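Local coordinates for conserved protein (Methanothermobacter thermautotrophicus, PDB 2WNY), which is of unknown function but belongs to a family of predicted RNA-binding proteins and is encoded in the exosome superoperon, which may tie it to RNA processing, at residues 10-15 with 117-122; 31-36 with 100-105; 39-44 with 53-58; 74-79 with 107-112. The protein carries 1 engineered substitution. All coordinates share one frame; numbering follows the deposited sequence.

Contact 1: 10-15 with 117-122; sequences NISYCL and HLKIKV. Engineered in segment 10-15: Cys14 (natural residue Arg).
Ser12 and Lys119 exchange two backbone hydrogen bonds, Ser12 N to Lys119 O at 2.9 Å and Lys119 N to Ser12 O at 2.8 Å. Cys14 and His117 form the next such pair, with Cys14 N at 2.9 Å from His117 O. Cys14 is an engineered residue, an arginine in the natural sequence. On the same face a water is held by four polar atoms. It donates to Asn10 OD1 and to Lys119 O, and accepts from Ser12 OG and from Lys119 NZ at 2.7 Å. The lysine chain bends at chi3 (90°) and chi4 (61°), which turns NZ toward the water. These are neighbouring antiparallel strands in the middle of the sheet, running at 167° to each other. Strand 51-59 bonds to the outer edge of 10-15, and strand 92-98 to that of 117-122. The other face is largely apolar. Ile11 and Ile120 lie side by side, CG2 of Ile11 at 4.1 Å from CG1 of Ile120. Leu118 CD2 touches Tyr13 CB at 3.7 Å. Phe68 of helix 62-76 packs on Ile11, Leu118 and Ile120. The Tyr13 ring packs instead against Ile34, Ala37 and Pro39. Back on the polar face, at the end of the pairing, Asn10 ND2 rests against Lys121 CD at 3.5 Å.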
loop_
_atom_site.group_PDB
_atom_site.type_symbol
_atom_site.label_atom_id
_atom_site.label_comp_id
_atom_site.label_asym_id
_atom_site.label_seq_id
_atom_site.Cartn_x
_atom_site.Cartn_y
_atom_site.Cartn_z
ATOM N N ASN A 10 3.283 -8.777 6.028
ATOM C CA ASN A 10 4.186 -8.091 5.119
ATOM C C ASN A 10 3.365 -7.139 4.246
ATOM O O ASN A 10 2.123 -7.220 4.225
ATOM C CB ASN A 10 4.969 -9.114 4.286
ATOM C CG ASN A 10 4.080 -9.904 3.328
ATOM O OD1 ASN A 10 3.468 -9.332 2.434
ATOM N ND2 ASN A 10 4.017 -11.218 3.512
ATOM N N ILE A 11 4.049 -6.240 3.545
ATOM C CA ILE A 11 3.392 -5.373 2.560
ATOM C C ILE A 11 4.202 -5.446 1.276
ATOM O O ILE A 11 5.434 -5.235 1.305
ATOM C CB ILE A 11 3.380 -3.890 2.995
ATOM C CG1 ILE A 11 2.760 -3.733 4.382
ATOM C CG2 ILE A 11 2.607 -3.043 1.965
ATOM C CD1 ILE A 11 2.604 -2.295 4.834
ATOM N N SER A 12 3.532 -5.781 0.176
ATOM C CA SER A 12 4.126 -5.660 -1.148
ATOM C C SER A 12 3.677 -4.294 -1.673
ATOM O O SER A 12 2.531 -3.884 -1.433
ATOM C CB SER A 12 3.635 -6.756 -2.088
ATOM O OG SER A 12 4.143 -8.020 -1.723
ATOM N N TYR A 13 4.566 -3.592 -2.368
ATOM C CA TYR A 13 4.192 -2.303 -2.954
ATOM C C TYR A 13 4.719 -2.186 -4.365
ATOM O O TYR A 13 5.745 -2.806 -4.734
ATOM C CB TYR A 13 4.626 -1.117 -2.072
ATOM C CG TYR A 13 6.122 -0.982 -1.939
ATOM C CD1 TYR A 13 6.875 -0.329 -2.925
ATOM C CD2 TYR A 13 6.786 -1.509 -0.842
ATOM C CE1 TYR A 13 8.250 -0.219 -2.821
ATOM C CE2 TYR A 13 8.148 -1.404 -0.732
ATOM C CZ TYR A 13 8.876 -0.746 -1.719
ATOM O OH TYR A 13 10.230 -0.640 -1.601
ATOM N N CYS A 14 3.979 -1.422 -5.163
ATOM C CA CYS A 14 4.309 -1.182 -6.536
ATOM C C CYS A 14 3.939 0.270 -6.884
ATOM O O CYS A 14 2.863 0.732 -6.512
ATOM C CB CYS A 14 3.491 -2.166 -7.393
ATOM S SG CYS A 14 3.895 -2.101 -9.067
ATOM N N LEU A 15 4.810 0.988 -7.591
ATOM C CA LEU A 15 4.411 2.298 -8.193
ATOM C C LEU A 15 5.273 2.574 -9.398
ATOM O O LEU A 15 6.279 1.879 -9.622
ATOM C CB LEU A 15 4.365 3.470 -7.198
ATOM C CG LEU A 15 5.629 4.093 -6.604
ATOM C CD1 LEU A 15 5.253 5.399 -5.928
ATOM C CD2 LEU A 15 6.326 3.138 -5.638
ATOM N N HIS A 117 0.414 1.169 -5.241
ATOM C CA HIS A 117 -0.402 -0.022 -5.012
ATOM C C HIS A 117 0.201 -0.766 -3.828
ATOM O O HIS A 117 1.379 -1.125 -3.865
ATOM C CB HIS A 117 -0.398 -0.964 -6.223
ATOM C CG HIS A 117 -1.039 -0.400 -7.460
ATOM N ND1 HIS A 117 -0.513 0.669 -8.159
ATOM C CD2 HIS A 117 -2.128 -0.806 -8.162
ATOM C CE1 HIS A 117 -1.275 0.926 -9.209
ATOM N NE2 HIS A 117 -2.260 0.047 -9.234
ATOM N N LEU A 118 -0.600 -1.006 -2.801
ATOM C CA LEU A 118 -0.174 -1.858 -1.687
ATOM C C LEU A 118 -0.951 -3.172 -1.661
ATOM O O LEU A 118 -2.192 -3.195 -1.802
ATOM C CB LEU A 118 -0.339 -1.125 -0.365
ATOM C CG LEU A 118 0.169 0.320 -0.333
ATOM C CD1 LEU A 118 -0.302 0.999 0.937
ATOM C CD2 LEU A 118 1.673 0.376 -0.443
ATOM N N LYS A 119 -0.218 -4.269 -1.547
ATOM C CA LYS A 119 -0.830 -5.564 -1.278
ATOM C C LYS A 119 -0.438 -5.900 0.155
ATOM O O LYS A 119 0.716 -6.257 0.439
ATOM C CB LYS A 119 -0.344 -6.625 -2.263
ATOM C CG LYS A 119 -0.929 -8.017 -2.016
ATOM C CD LYS A 119 -0.476 -9.034 -3.060
ATOM C CE LYS A 119 0.821 -9.746 -2.664
ATOM N NZ LYS A 119 0.698 -10.520 -1.387
ATOM N N ILE A 120 -1.386 -5.742 1.061
ATOM C CA ILE A 120 -1.119 -5.915 2.484
ATOM C C ILE A 120 -1.568 -7.310 2.975
ATOM O O ILE A 120 -2.773 -7.610 3.021
ATOM C CB ILE A 120 -1.813 -4.815 3.325
ATOM C CG1 ILE A 120 -1.409 -3.411 2.861
ATOM C CG2 ILE A 120 -1.459 -4.991 4.841
ATOM C CD1 ILE A 120 -2.344 -2.280 3.387
ATOM N N LYS A 121 -0.599 -8.153 3.349
ATOM C CA LYS A 121 -0.909 -9.478 3.904
ATOM C C LYS A 121 -1.343 -9.366 5.373
ATOM O O LYS A 121 -0.520 -9.261 6.288
ATOM C CB LYS A 121 0.255 -10.469 3.734
ATOM C CG LYS A 121 -0.148 -11.949 4.002
ATOM C CD LYS A 121 0.999 -12.888 3.698
ATOM C CE LYS A 121 0.670 -14.313 4.112
ATOM N NZ LYS A 121 1.846 -15.190 3.895
ATOM N N VAL A 122 -2.652 -9.412 5.577
ATOM C CA VAL A 122 -3.246 -9.253 6.883
ATOM C C VAL A 122 -3.098 -10.540 7.686
ATOM O O VAL A 122 -3.347 -11.637 7.173
ATOM C CB VAL A 122 -4.730 -8.834 6.764
ATOM C CG1 VAL A 122 -5.426 -8.780 8.139
ATOM C CG2 VAL A 122 -4.833 -7.488 6.028
HETATM O O HOH W 1 1.856 -8.856 0.407
#

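Contact 2: 31-36 with 100-105; sequences RNVIPG and QKALEG
Asn32 meets the C-terminal end of the short helix that closes in segment 100-105. Segment 31-36 is irregular. The helix ends in a Schellman motif, with Gly105 at positive phi as its C-prime residue. In this turn Gly105 N bonds back to Ala102 O at 2.8 Å. The same carbonyl oxygen takes a second bond, from Asn32 ND2 at 2.7 Å. Two N-H groups therefore grip Ala102 O. The asparagine N-H comes in the carbonyl plane of Ala102, and the oxygen lies close to the plane of the amide, so the group is well aligned. The N-H...O angle is 156°. CG of Asn32 stands beside its own backbone N (chi1 -77°), which turns the amide to the helix end. Were Asn32 an alanine, the loop would probably lose its polar tie to the helix end, and Ala102 O one of these two N-H partners. Next to this bond the contact is apolar: Val33 CG2 touches Ala102 CB at 4.0 Å. Asn32 O accepts a hydrogen bond from the indole N-H of Trp107. Val33 and Ala102 both pack on Ile116 of strand 115-122, and Ala102 also touches Ala29 of helix 23-30. The contact thus joins the loop after helix 23-30 to the end of helix 99-103, over the sheet.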
loop_
_atom_site.group_PDB
_atom_site.type_symbol
_atom_site.label_atom_id
_atom_site.label_comp_id
_atom_site.label_asym_id
_atom_site.label_seq_id
_atom_site.Cartn_x
_atom_site.Cartn_y
_atom_site.Cartn_z
ATOM N N ARG A 31 7.720 7.159 0.224
ATOM C CA ARG A 31 8.188 7.267 1.624
ATOM C C ARG A 31 7.275 8.072 2.535
ATOM O O ARG A 31 7.510 8.146 3.744
ATOM C CB ARG A 31 9.621 7.803 1.668
ATOM C CG ARG A 31 10.590 6.731 1.198
ATOM C CD ARG A 31 12.014 7.199 1.148
ATOM N NE ARG A 31 12.828 6.109 0.612
ATOM C CZ ARG A 31 14.034 6.253 0.078
ATOM N NH1 ARG A 31 14.601 7.450 0.002
ATOM N NH2 ARG A 31 14.670 5.180 -0.387
ATOM N N ASN A 32 6.232 8.672 1.966
ATOM C CA ASN A 32 5.165 9.213 2.805
ATOM C C ASN A 32 4.136 8.134 3.127
ATOM O O ASN A 32 3.196 8.353 3.866
ATOM C CB ASN A 32 4.512 10.415 2.138
ATOM C CG ASN A 32 5.360 11.660 2.251
ATOM O OD1 ASN A 32 6.152 11.786 3.175
ATOM N ND2 ASN A 32 5.221 12.570 1.301
ATOM N N VAL A 33 4.309 6.963 2.527
ATOM C CA VAL A 33 3.416 5.851 2.790
ATOM C C VAL A 33 4.241 4.803 3.529
ATOM O O VAL A 33 3.820 4.284 4.560
ATOM C CB VAL A 33 2.825 5.264 1.478
ATOM C CG1 VAL A 33 1.973 4.018 1.759
ATOM C CG2 VAL A 33 1.992 6.319 0.714
ATOM N N ILE A 34 5.444 4.512 3.037
ATOM C CA ILE A 34 6.323 3.604 3.786
ATOM C C ILE A 34 7.677 4.266 3.951
ATOM O O ILE A 34 8.513 4.178 3.053
ATOM C CB ILE A 34 6.486 2.252 3.045
ATOM C CG1 ILE A 34 5.129 1.570 2.830
ATOM C CG2 ILE A 34 7.454 1.340 3.781
ATOM C CD1 ILE A 34 5.172 0.350 1.895
ATOM N N PRO A 35 7.906 4.962 5.085
ATOM C CA PRO A 35 9.218 5.573 5.245
ATOM C C PRO A 35 10.317 4.524 5.169
ATOM O O PRO A 35 10.149 3.421 5.654
ATOM C CB PRO A 35 9.152 6.168 6.665
ATOM C CG PRO A 35 7.674 6.538 6.800
ATOM C CD PRO A 35 7.023 5.283 6.223
ATOM N N GLY A 36 11.422 4.877 4.536
ATOM C CA GLY A 36 12.555 3.976 4.422
ATOM C C GLY A 36 12.420 2.932 3.333
ATOM O O GLY A 36 13.337 2.133 3.140
ATOM N N GLN A 100 0.012 11.637 -6.128
ATOM C CA GLN A 100 0.271 13.061 -5.996
ATOM C C GLN A 100 -0.052 13.514 -4.594
ATOM O O GLN A 100 0.676 14.316 -3.991
ATOM C CB GLN A 100 -0.556 13.856 -7.019
ATOM C CG GLN A 100 -0.240 13.535 -8.487
ATOM C CD GLN A 100 1.229 13.577 -8.835
ATOM O OE1 GLN A 100 1.982 14.450 -8.404
ATOM N NE2 GLN A 100 1.654 12.604 -9.618
ATOM N N LYS A 101 -1.164 12.994 -4.081
ATOM C CA LYS A 101 -1.515 13.195 -2.688
ATOM C C LYS A 101 -0.452 12.640 -1.740
ATOM O O LYS A 101 -0.062 13.324 -0.787
ATOM C CB LYS A 101 -2.893 12.608 -2.388
ATOM C CG LYS A 101 -4.027 13.365 -3.065
ATOM C CD LYS A 101 -4.118 14.848 -2.663
ATOM C CE LYS A 101 -5.004 15.051 -1.435
ATOM N NZ LYS A 101 -5.210 16.513 -1.124
ATOM N N ALA A 102 0.042 11.430 -2.001
ATOM C CA ALA A 102 1.157 10.888 -1.199
ATOM C C ALA A 102 2.362 11.830 -1.170
ATOM O O ALA A 102 2.997 11.999 -0.139
ATOM C CB ALA A 102 1.568 9.489 -1.718
ATOM N N LEU A 103 2.684 12.460 -2.299
ATOM C CA LEU A 103 3.824 13.367 -2.317
ATOM C C LEU A 103 3.565 14.544 -1.365
ATOM O O LEU A 103 4.498 15.067 -0.736
ATOM C CB LEU A 103 4.113 13.864 -3.737
ATOM C CG LEU A 103 5.216 14.913 -3.849
ATOM C CD1 LEU A 103 6.553 14.307 -3.464
ATOM C CD2 LEU A 103 5.256 15.434 -5.271
ATOM N N GLU A 104 2.303 14.938 -1.236
ATOM C CA GLU A 104 1.950 15.997 -0.287
ATOM C C GLU A 104 1.714 15.463 1.138
ATOM O O GLU A 104 1.304 16.212 2.005
ATOM C CB GLU A 104 0.732 16.813 -0.771
ATOM C CG GLU A 104 0.843 17.384 -2.174
ATOM C CD GLU A 104 1.963 18.420 -2.330
ATOM O OE1 GLU A 104 2.114 19.270 -1.422
ATOM O OE2 GLU A 104 2.676 18.392 -3.374
ATOM N N GLY A 105 1.979 14.177 1.366
ATOM C CA GLY A 105 1.859 13.586 2.706
ATOM C C GLY A 105 0.436 13.201 3.073
ATOM O O GLY A 105 0.093 13.098 4.251
#

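Contact 3: 39-44 with 53-58; sequences PERESA and TVLRGR
Pro39 and Leu55 make the close apolar part of this contact. They lie side by side, Pro39 CB at 3.6 Å from Leu55 CB. Leu55 CD2 reaches on to Pro39 CG and to Arg41 CG. In one of its two modelled conformers, Arg41 has Leu55 CD2 over one face of its guanidinium and forms a salt bridge to Glu23. Helix 23-30 covers this face: Ile27 touches both Arg41 and Leu55, and Leu30 packs on Pro39. Near the turn end of the hairpin, Ala44 CB makes a small apolar touch with Val54 CG2 at 3.8 Å. The two segments are the arms of a beta hairpin, strands 40-45 and 51-59, at the edge of the antiparallel sheet. Strand 40-45 is outermost, and strand 8-17 flanks 51-59 on the other side. Glu40 pairs with Arg56 and Glu42 with Val54 through two backbone hydrogen bonds each. The shortest runs from Val54 N to Glu42 O, 2.6 Å. The opposite face is more open and carries charge. There Glu42 OE1 accepts from Arg56 NE at 2.7 Å in a salt bridge, with a weak second bond from NH2. The carboxylate and guanidinium planes stand 89° apart, and one oxygen takes both N-H groups. Glu42 extends fully beyond CG (chi2 -172°), which carries its carboxylate past Val54 to the arginine. Farther along, a water donates to Glu40 OE2 and accepts from Arg58 N at 3.2 Å.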
loop_
_atom_site.group_PDB
_atom_site.type_symbol
_atom_site.label_atom_id
_atom_site.label_comp_id
_atom_site.label_asym_id
_atom_site.label_seq_id
_atom_site.Cartn_x
_atom_site.Cartn_y
_atom_site.Cartn_z
ATOM N N PRO A 39 12.878 0.588 -2.963
ATOM C CA PRO A 39 12.319 -0.277 -3.986
ATOM C C PRO A 39 13.361 -0.803 -4.953
ATOM O O PRO A 39 14.418 -0.171 -5.164
ATOM C CB PRO A 39 11.331 0.641 -4.728
ATOM C CG PRO A 39 11.797 2.025 -4.433
ATOM C CD PRO A 39 12.458 1.999 -3.112
ATOM N N GLU A 40 13.082 -1.978 -5.496
ATOM C CA GLU A 40 13.834 -2.491 -6.634
ATOM C C GLU A 40 13.273 -1.781 -7.852
ATOM O O GLU A 40 12.107 -1.374 -7.850
ATOM C CB GLU A 40 13.674 -4.010 -6.775
ATOM C CG GLU A 40 14.912 -4.776 -6.365
ATOM C CD GLU A 40 14.589 -6.008 -5.556
ATOM O OE1 GLU A 40 14.833 -7.126 -6.063
ATOM O OE2 GLU A 40 14.082 -5.852 -4.419
ATOM N N ARG A 41 14.110 -1.634 -8.873
ATOM C CA ARG A 41 13.725 -0.960 -10.097
ATOM C C ARG A 41 13.568 -1.989 -11.197
ATOM O O ARG A 41 14.349 -2.939 -11.282
ATOM C CB ARG A 41 14.809 0.027 -10.524
ATOM C CG ARG A 41 15.309 0.908 -9.413
ATOM C CD ARG A 41 16.232 1.996 -9.932
ATOM N NE ARG A 41 15.984 3.211 -9.172
ATOM C CZ ARG A 41 16.083 3.281 -7.848
ATOM N NH1 ARG A 41 16.442 2.212 -7.153
ATOM N NH2 ARG A 41 15.830 4.418 -7.223
ATOM N N GLU A 42 12.571 -1.802 -12.051
ATOM C CA GLU A 42 12.501 -2.623 -13.253
ATOM C C GLU A 42 11.822 -1.837 -14.351
ATOM O O GLU A 42 10.859 -1.109 -14.092
ATOM C CB GLU A 42 11.837 -3.989 -12.970
ATOM C CG GLU A 42 10.404 -4.152 -13.468
ATOM C CD GLU A 42 9.759 -5.443 -12.994
ATOM O OE1 GLU A 42 8.673 -5.373 -12.370
ATOM O OE2 GLU A 42 10.333 -6.524 -13.243
ATOM N N SER A 43 12.318 -1.992 -15.575
ATOM C CA SER A 43 11.745 -1.315 -16.718
ATOM C C SER A 43 10.483 -2.071 -17.144
ATOM O O SER A 43 10.466 -3.304 -17.131
ATOM C CB SER A 43 12.777 -1.257 -17.849
ATOM O OG SER A 43 12.220 -0.725 -19.028
ATOM N N ALA A 44 9.425 -1.335 -17.485
ATOM C CA ALA A 44 8.161 -1.943 -17.929
ATOM C C ALA A 44 7.423 -0.969 -18.827
ATOM O O ALA A 44 7.969 0.065 -19.209
ATOM C CB ALA A 44 7.277 -2.362 -16.733
ATOM N N THR A 53 9.589 3.038 -15.219
ATOM C CA THR A 53 10.298 2.256 -14.244
ATOM C C THR A 53 9.241 1.844 -13.246
ATOM O O THR A 53 8.476 2.675 -12.771
ATOM C CB THR A 53 11.381 3.065 -13.518
ATOM O OG1 THR A 53 12.352 3.479 -14.468
ATOM C CG2 THR A 53 12.087 2.186 -12.486
ATOM N N VAL A 54 9.183 0.553 -12.952
ATOM C CA VAL A 54 8.354 0.088 -11.835
ATOM C C VAL A 54 9.235 0.044 -10.598
ATOM O O VAL A 54 10.328 -0.527 -10.636
ATOM C CB VAL A 54 7.753 -1.321 -12.116
ATOM C CG1 VAL A 54 7.187 -1.939 -10.845
ATOM C CG2 VAL A 54 6.676 -1.210 -13.159
ATOM N N LEU A 55 8.763 0.668 -9.524
ATOM C CA LEU A 55 9.413 0.569 -8.220
ATOM C C LEU A 55 8.612 -0.405 -7.382
ATOM O O LEU A 55 7.450 -0.144 -7.080
ATOM C CB LEU A 55 9.447 1.946 -7.532
ATOM C CG LEU A 55 10.165 3.022 -8.363
ATOM C CD1 LEU A 55 9.868 4.430 -7.776
ATOM C CD2 LEU A 55 11.681 2.767 -8.443
ATOM N N ARG A 56 9.231 -1.523 -7.034
ATOM C CA ARG A 56 8.586 -2.602 -6.299
ATOM C C ARG A 56 9.361 -2.983 -5.034
ATOM O O ARG A 56 10.581 -2.850 -4.967
ATOM C CB ARG A 56 8.544 -3.852 -7.171
ATOM C CG ARG A 56 7.397 -3.978 -8.102
ATOM C CD ARG A 56 7.461 -5.365 -8.772
ATOM N NE ARG A 56 7.074 -5.324 -10.183
ATOM C CZ ARG A 56 5.868 -5.632 -10.660
ATOM N NH1 ARG A 56 4.892 -6.017 -9.842
ATOM N NH2 ARG A 56 5.639 -5.547 -11.964
ATOM N N GLY A 57 8.650 -3.512 -4.048
ATOM C CA GLY A 57 9.299 -4.049 -2.863
ATOM C C GLY A 57 8.337 -4.950 -2.131
ATOM O O GLY A 57 7.113 -4.908 -2.354
ATOM N N ARG A 58 8.912 -5.809 -1.307
ATOM C CA ARG A 58 8.173 -6.573 -0.315
ATOM C C ARG A 58 8.867 -6.286 1.001
ATOM O O ARG A 58 10.081 -6.535 1.179
ATOM C CB ARG A 58 8.137 -8.062 -0.654
ATOM C CG ARG A 58 7.083 -8.843 0.137
ATOM C CD ARG A 58 7.254 -10.326 -0.107
ATOM N NE ARG A 58 6.900 -11.155 1.050
ATOM C CZ ARG A 58 7.517 -11.135 2.237
ATOM N NH1 ARG A 58 8.520 -10.293 2.480
ATOM N NH2 ARG A 58 7.112 -11.955 3.202
HETATM O O HOH W 2 11.886 -6.205 -2.315
#

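Contact 4: 74-79 with 107-112; sequences EVFRGR and WEPVRH
Val75 presses a methyl group onto the indole of Trp107. Its CG2 sits 3.6 Å above the ring plane, offset toward the rim, and comes closest to CE3, at 3.8 Å. CG1 of the same valine touches Trp107 CB and also lies over the face of the Phe76 ring, 3.5 Å above its centre. The valine is thus a knob between two aromatic side chains. Its chi1 of 171° sets CG1 anti to the backbone N and leaves CG2 beside that N, facing the indole. With an alanine here, both methyls are gone, and the indole and the phenyl ring would probably lose their shared filling and be freer to shift. Phe76 crosses Trp107 at about a right angle. Its CE2 meets the indole edge, 4.0 Å from CE3. Pro109 CG sits between the Phe76 rim at CE1, 4.2 Å away, and Arg79 NH2, at 3.6 Å. The Arg79 guanidinium lies with one face over Phe76 CE1. It is anchored by a salt bridge from NE to Glu82, beyond the contact. The contact is mainly apolar packing, centred on the C-terminal end of helix 62-76. The chain leaves that helix in a type II turn, Phe76 to Arg79. Across from it, Trp107 leads into the short, weakly bonded edge strand that starts at Pro109. The neighbour of that strand, 92-98, supplies Leu95 against Phe76 and Leu97 against Trp107.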
loop_
_atom_site.group_PDB
_atom_site.type_symbol
_atom_site.label_atom_id
_atom_site.label_comp_id
_atom_site.label_asym_id
_atom_site.label_seq_id
_atom_site.Cartn_x
_atom_site.Cartn_y
_atom_site.Cartn_z
ATOM N N GLU A 74 -4.568 5.619 12.044
ATOM C CA GLU A 74 -5.006 7.024 12.162
ATOM C C GLU A 74 -5.848 7.411 10.940
ATOM O O GLU A 74 -6.919 8.009 11.065
ATOM C CB GLU A 74 -3.815 7.986 12.264
ATOM C CG GLU A 74 -2.850 7.714 13.401
ATOM C CD GLU A 74 -1.503 8.413 13.218
ATOM O OE1 GLU A 74 -1.244 8.994 12.135
ATOM O OE2 GLU A 74 -0.696 8.375 14.173
ATOM N N VAL A 75 -5.356 7.045 9.763
ATOM C CA VAL A 75 -6.015 7.380 8.501
ATOM C C VAL A 75 -7.413 6.738 8.416
ATOM O O VAL A 75 -8.387 7.419 8.122
ATOM C CB VAL A 75 -5.127 6.982 7.277
ATOM C CG1 VAL A 75 -5.886 7.117 5.953
ATOM C CG2 VAL A 75 -3.847 7.830 7.244
ATOM N N PHE A 76 -7.504 5.444 8.720
ATOM C CA PHE A 76 -8.699 4.659 8.397
ATOM C C PHE A 76 -9.648 4.315 9.555
ATOM O O PHE A 76 -10.655 3.613 9.352
ATOM C CB PHE A 76 -8.294 3.420 7.579
ATOM C CG PHE A 76 -7.775 3.762 6.220
ATOM C CD1 PHE A 76 -8.593 4.438 5.311
ATOM C CD2 PHE A 76 -6.464 3.444 5.847
ATOM C CE1 PHE A 76 -8.134 4.782 4.050
ATOM C CE2 PHE A 76 -5.972 3.775 4.570
ATOM C CZ PHE A 76 -6.806 4.448 3.667
ATOM N N ARG A 77 -9.335 4.819 10.754
ATOM C CA ARG A 77 -10.232 4.761 11.918
ATOM C C ARG A 77 -11.613 5.226 11.457
ATOM O O ARG A 77 -11.728 6.304 10.865
ATOM C CB ARG A 77 -9.685 5.681 13.028
ATOM C CG ARG A 77 -10.581 5.935 14.268
ATOM C CD ARG A 77 -10.585 4.783 15.267
ATOM N NE ARG A 77 -9.240 4.393 15.699
ATOM C CZ ARG A 77 -8.965 3.330 16.458
ATOM N NH1 ARG A 77 -9.941 2.533 16.895
ATOM N NH2 ARG A 77 -7.706 3.065 16.788
ATOM N N GLY A 78 -12.630 4.388 11.675
ATOM C CA GLY A 78 -14.016 4.685 11.295
ATOM C C GLY A 78 -14.292 4.765 9.802
ATOM O O GLY A 78 -15.329 5.269 9.384
ATOM N N ARG A 79 -13.364 4.267 8.991
ATOM C CA ARG A 79 -13.530 4.305 7.552
ATOM C C ARG A 79 -13.484 2.889 6.984
ATOM O O ARG A 79 -13.006 2.661 5.860
ATOM C CB ARG A 79 -12.445 5.195 6.928
ATOM C CG ARG A 79 -12.651 6.678 7.176
ATOM C CD ARG A 79 -11.483 7.500 6.697
ATOM N NE ARG A 79 -11.352 7.455 5.239
ATOM C CZ ARG A 79 -10.403 8.079 4.543
ATOM N NH1 ARG A 79 -9.477 8.799 5.160
ATOM N NH2 ARG A 79 -10.382 7.984 3.222
ATOM N N TRP A 107 -2.804 10.464 2.496
ATOM C CA TRP A 107 -3.190 9.139 2.033
ATOM C C TRP A 107 -4.590 9.229 1.470
ATOM O O TRP A 107 -5.565 9.406 2.209
ATOM C CB TRP A 107 -3.160 8.136 3.179
ATOM C CG TRP A 107 -1.808 7.680 3.612
ATOM C CD1 TRP A 107 -0.609 8.349 3.487
ATOM C CD2 TRP A 107 -1.518 6.455 4.300
ATOM N NE1 TRP A 107 0.413 7.595 4.053
ATOM C CE2 TRP A 107 -0.121 6.434 4.558
ATOM C CE3 TRP A 107 -2.305 5.369 4.726
ATOM C CZ2 TRP A 107 0.509 5.347 5.180
ATOM C CZ3 TRP A 107 -1.677 4.294 5.356
ATOM C CH2 TRP A 107 -0.294 4.304 5.598
ATOM N N GLU A 108 -4.697 9.110 0.153
ATOM C CA GLU A 108 -5.999 9.207 -0.497
ATOM C C GLU A 108 -6.254 7.901 -1.245
ATOM O O GLU A 108 -5.604 7.629 -2.249
ATOM C CB GLU A 108 -6.030 10.418 -1.439
ATOM C CG GLU A 108 -7.380 10.685 -2.160
ATOM C CD GLU A 108 -8.511 11.046 -1.203
ATOM O OE1 GLU A 108 -8.355 12.019 -0.436
ATOM O OE2 GLU A 108 -9.554 10.358 -1.230
ATOM N N PRO A 109 -7.215 7.094 -0.757
ATOM C CA PRO A 109 -7.536 5.848 -1.448
ATOM C C PRO A 109 -8.139 6.149 -2.818
ATOM O O PRO A 109 -8.942 7.074 -2.968
ATOM C CB PRO A 109 -8.569 5.180 -0.528
ATOM C CG PRO A 109 -9.158 6.305 0.285
ATOM C CD PRO A 109 -8.102 7.363 0.392
ATOM N N VAL A 110 -7.710 5.399 -3.822
ATOM C CA VAL A 110 -8.275 5.525 -5.159
ATOM C C VAL A 110 -8.589 4.138 -5.702
ATOM O O VAL A 110 -8.127 3.128 -5.155
ATOM C CB VAL A 110 -7.333 6.281 -6.132
ATOM C CG1 VAL A 110 -7.209 7.766 -5.750
ATOM C CG2 VAL A 110 -5.968 5.610 -6.194
ATOM N N ARG A 111 -9.362 4.093 -6.780
ATOM C CA ARG A 111 -9.768 2.826 -7.374
ATOM C C ARG A 111 -8.979 2.513 -8.645
ATOM O O ARG A 111 -8.651 1.356 -8.923
ATOM C CB ARG A 111 -11.275 2.829 -7.659
ATOM C CG ARG A 111 -12.128 2.941 -6.406
ATOM C CD ARG A 111 -12.075 1.667 -5.578
ATOM N NE ARG A 111 -12.927 1.741 -4.395
ATOM C CZ ARG A 111 -13.311 0.689 -3.675
ATOM N NH1 ARG A 111 -12.928 -0.538 -4.012
ATOM N NH2 ARG A 111 -14.082 0.866 -2.610
ATOM N N HIS A 112 -8.700 3.552 -9.417
ATOM C CA HIS A 112 -7.949 3.417 -10.649
ATOM C C HIS A 112 -7.053 4.642 -10.779
ATOM O O HIS A 112 -7.164 5.603 -10.001
ATOM C CB HIS A 112 -8.880 3.325 -11.876
ATOM C CG HIS A 112 -9.826 2.157 -11.858
ATOM N ND1 HIS A 112 -9.402 0.847 -11.765
ATOM C CD2 HIS A 112 -11.178 2.107 -11.953
ATOM C CE1 HIS A 112 -10.451 0.042 -11.783
ATOM N NE2 HIS A 112 -11.542 0.782 -11.899
#

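Contact 1 joins the first and last strands of the sheet along the chain and encloses the other three in sequence. Contact 3 falls within the span of contact 2, while the segments of contacts 2 and 4 alternate. Distant parts of the sequence are thereby tied around one sheet. Strands 8-17 and 51-59 are neighbours in it, and the centres of contacts 1 and 3 lie about 13 Å apart. Contact 3 is at one edge of the sheet and contact 4 at the other, about 24 Å between centres. Contact 2 lies between, its centre about 14 Å from that of contact 1 and 13 Å from that of contact 4. Ile34 and Val33 pack on contact 1, and Asn32 bonds to Trp107 of contact 4.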